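PDB 5XT2: response regulator FixJ from Bradyrhizobium japonicum, which acts as a transcriptional activator that, once switched on by FixL, induces expression of nifA and fixK. Local coordinates for residues A[60-65]-A[87-92]. Residues are numbered along the deposited sequence; the frame is centred on the assembly and turned at random.
Sequences GCVVSD and FPILIM. With MG (magnesium ion), chain F.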
ATOM      1  N   GLY A  60       0.257   8.876   4.234  1.00 34.32           N
ATOM      2  CA  GLY A  60       0.849   9.537   5.381  1.00 32.92           C
ATOM      3  C   GLY A  60       1.551   8.482   6.201  1.00 32.59           C
ATOM      4  O   GLY A  60       1.421   7.282   5.946  1.00 31.87           O
ATOM      5  N   CYS A  61       2.308   8.943   7.190  1.00 36.99           N
ATOM      6  CA  CYS A  61       3.076   8.082   8.083  1.00 27.23           C
ATOM      7  C   CYS A  61       2.314   7.945   9.394  1.00 25.94           C
ATOM      8  O   CYS A  61       1.840   8.941   9.922  1.00 26.37           O
ATOM      9  CB  CYS A  61       4.454   8.698   8.318  1.00 27.05           C
ATOM     10  SG  CYS A  61       5.482   7.836   9.497  1.00 25.26           S
ATOM     11  N   VAL A  62       2.165   6.729   9.887  1.00 24.67           N
ATOM     12  CA  VAL A  62       1.469   6.458  11.141  1.00 23.59           C
ATOM     13  C   VAL A  62       2.482   6.426  12.272  1.00 22.06           C
ATOM     14  O   VAL A  62       3.542   5.810  12.113  1.00 21.49           O
ATOM     15  CB  VAL A  62       0.701   5.132  11.081  1.00 23.41           C
ATOM     16  CG1 VAL A  62       0.178   4.815  12.448  1.00 22.36           C
ATOM     17  CG2 VAL A  62      -0.443   5.227  10.117  1.00 25.15           C
ATOM     18  N   VAL A  63       2.156   7.077  13.414  1.00 21.63           N
ATOM     19  CA  VAL A  63       2.993   7.102  14.621  1.00 20.40           C
ATOM     20  C   VAL A  63       2.124   6.623  15.789  1.00 19.68           C
ATOM     21  O   VAL A  63       1.245   7.366  16.248  1.00 20.29           O
ATOM     22  CB  VAL A  63       3.559   8.506  14.894  1.00 21.00           C
ATOM     23  CG1 VAL A  63       4.420   8.494  16.096  1.00 19.99           C
ATOM     24  CG2 VAL A  63       4.417   8.963  13.777  1.00 21.97           C
ATOM     25  N   SER A  64       2.318   5.383  16.256  1.00 18.69           N
ATOM     26  CA  SER A  64       1.327   4.797  17.157  1.00 18.43           C
ATOM     27  C   SER A  64       1.925   4.387  18.494  1.00 23.60           C
ATOM     28  O   SER A  64       3.061   3.922  18.570  1.00 19.45           O
ATOM     29  CB  SER A  64       0.643   3.562  16.548  1.00 18.76           C
ATOM     30  OG  SER A  64      -0.454   3.085  17.322  1.00 18.96           O
ATOM     31  N   ASP A  65       1.125   4.515  19.551  1.00 20.23           N
ATOM     32  CA  ASP A  65       1.499   3.986  20.858  1.00 16.63           C
ATOM     33  C   ASP A  65       1.564   2.464  20.779  1.00 16.31           C
ATOM     34  O   ASP A  65       0.609   1.826  20.346  1.00 18.72           O
ATOM     35  CB  ASP A  65       0.472   4.501  21.881  1.00 17.15           C
ATOM     36  CG  ASP A  65       0.402   3.714  23.186  1.00 16.79           C
ATOM     37  OD1 ASP A  65       1.317   2.911  23.538  1.00 16.07           O
ATOM     38  OD2 ASP A  65      -0.592   3.972  23.924  1.00 17.48           O
ATOM     39  N   PHE A  87       1.087   2.773   4.059  1.00 30.91           N
ATOM     40  CA  PHE A  87       1.500   3.766   5.058  1.00 29.52           C
ATOM     41  C   PHE A  87       2.649   3.207   5.892  1.00 29.12           C
ATOM     42  O   PHE A  87       2.529   2.097   6.442  1.00 30.85           O
ATOM     43  CB  PHE A  87       0.349   4.131   6.012  1.00 29.01           C
ATOM     44  CG  PHE A  87      -0.858   4.804   5.356  1.00 33.38           C
ATOM     45  CD1 PHE A  87      -0.923   5.036   3.979  1.00 35.54           C
ATOM     46  CD2 PHE A  87      -1.940   5.205   6.141  1.00 30.95           C
ATOM     47  CE1 PHE A  87      -2.055   5.668   3.417  1.00 38.68           C
ATOM     48  CE2 PHE A  87      -3.041   5.819   5.593  1.00 32.97           C
ATOM     49  CZ  PHE A  87      -3.106   6.047   4.231  1.00 35.06           C
ATOM     50  N   PRO A  88       3.757   3.919   6.022  1.00 27.34           N
ATOM     51  CA  PRO A  88       4.806   3.445   6.922  1.00 25.79           C
ATOM     52  C   PRO A  88       4.358   3.660   8.352  1.00 24.23           C
ATOM     53  O   PRO A  88       3.599   4.582   8.655  1.00 30.16           O
ATOM     54  CB  PRO A  88       6.011   4.321   6.570  1.00 26.35           C
ATOM     55  CG  PRO A  88       5.390   5.601   6.071  1.00 27.62           C
ATOM     56  CD  PRO A  88       4.020   5.270   5.505  1.00 28.50           C
ATOM     57  N   ILE A  89       4.826   2.801   9.244  1.00 22.92           N
ATOM     58  CA  ILE A  89       4.357   2.789  10.619  1.00 21.60           C
ATOM     59  C   ILE A  89       5.562   2.850  11.525  1.00 20.53           C
ATOM     60  O   ILE A  89       6.447   1.991  11.425  1.00 20.41           O
ATOM     61  CB  ILE A  89       3.523   1.534  10.922  1.00 21.39           C
ATOM     62  CG1 ILE A  89       2.295   1.516  10.015  1.00 22.76           C
ATOM     63  CG2 ILE A  89       3.157   1.452  12.407  1.00 20.17           C
ATOM     64  CD1 ILE A  89       1.714   0.145   9.945  1.00 28.51           C
ATOM     65  N   LEU A  90       5.591   3.857  12.396  1.00 20.01           N
ATOM     66  CA  LEU A  90       6.551   3.986  13.468  1.00 19.10           C
ATOM     67  C   LEU A  90       5.869   3.652  14.782  1.00 18.88           C
ATOM     68  O   LEU A  90       4.733   4.059  15.018  1.00 18.42           O
ATOM     69  CB  LEU A  90       7.106   5.403  13.524  1.00 19.61           C
ATOM     70  CG  LEU A  90       7.810   5.725  12.220  1.00 24.39           C
ATOM     71  CD1 LEU A  90       8.434   7.112  12.206  1.00 26.67           C
ATOM     72  CD2 LEU A  90       8.884   4.701  12.046  1.00 30.35           C
ATOM     73  N   ILE A  91       6.578   2.949  15.658  1.00 23.86           N
ATOM     74  CA  ILE A  91       6.034   2.480  16.920  1.00 16.50           C
ATOM     75  C   ILE A  91       6.717   3.233  18.056  1.00 18.48           C
ATOM     76  O   ILE A  91       7.959   3.295  18.123  1.00 17.67           O
ATOM     77  CB  ILE A  91       6.230   0.967  17.072  1.00 16.31           C
ATOM     78  CG1 ILE A  91       5.466   0.219  15.983  1.00 17.03           C
ATOM     79  CG2 ILE A  91       5.664   0.534  18.358  1.00 15.77           C
ATOM     80  CD1 ILE A  91       3.978   0.396  16.098  1.00 17.27           C
ATOM     81  N   MET A  92       5.911   3.812  18.947  1.00 15.86           N
ATOM     82  CA  MET A  92       6.397   4.496  20.131  1.00 15.63           C
ATOM     83  C   MET A  92       6.229   3.545  21.298  1.00 15.05           C
ATOM     84  O   MET A  92       5.107   3.058  21.563  1.00 15.02           O
ATOM     85  CB  MET A  92       5.614   5.774  20.364  1.00 16.15           C
ATOM     86  CG  MET A  92       6.024   6.893  19.451  1.00 25.55           C
ATOM     87  SD  MET A  92       5.071   8.370  19.863  1.00 41.98           S
ATOM     88  CE  MET A  92       3.370   7.732  19.892  1.00 29.55           C
TER
HETATM   89 MG    MG F 301      -1.035   4.474  25.979  1.00 54.03          MG
HETATM   90  O   HOH W   1       3.729   4.119  24.094  1.00 25.46           O
HETATM   91  O   HOH W   2       0.941   3.627  26.042  1.00 12.59           O
HETATM   92  O   HOH W   3      -2.103   2.762  26.549  1.00 22.75           O
HETATM   93  O   HOH W   4       0.243   6.036  25.531  1.00 11.89           O
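Val62 and Ser64 of strand 61-65 bond through both their N-H and C=O groups to segment 87-92, whose strand runs parallel to theirs. The strand axes approach to 4.7 Å at 20°. Val62 N donates to Pro88 O, and Leu90 N returns a nearly straight bond to Val62 O at 2.8 Å. Ser64 N then donates to Leu90 O, and Met92 N to Ser64 O. Cys61, Val63 and Asp65 pair their backbones with strand 16-20 instead. Strand 61-65 is the middle one of the five parallel strands of the receiver-domain sheet. Helix 73-82 links the two strands in a beta-alpha-beta crossover and packs on the face carrying Ser64 and Ile89. On that face Val62 CB meets Ile89 CG1. Val63, Leu90 and Met92 lie on the other face, where Leu90 also packs on helix 119-151. Met92 is bent at chi3 (-50°), and its SD lies 3.8 Å from Val63 CG1. Cys61 SG is anti to the backbone N (chi1 175°) and touches Leu90 CD1. At the start of the pair, the Phe87 ring has Gly60 N over one face, offset toward the rim, and Val62 CG2 at its edge, 4.2 Å from CD2. The Phe87 side chain also touches Leu54 and Met80 of helix 73-82. With an alanine here, a gap would probably open beside Gly60 and Val62, and Leu54 and Met80 would lose their aromatic partner. At the far end Asp65 OD2 binds the magnesium ion at 2.2 Å, with Asp22 as a further ligand. Asp65 OD1 accepts from Arg67 N and from a water that also donates to Met92 O.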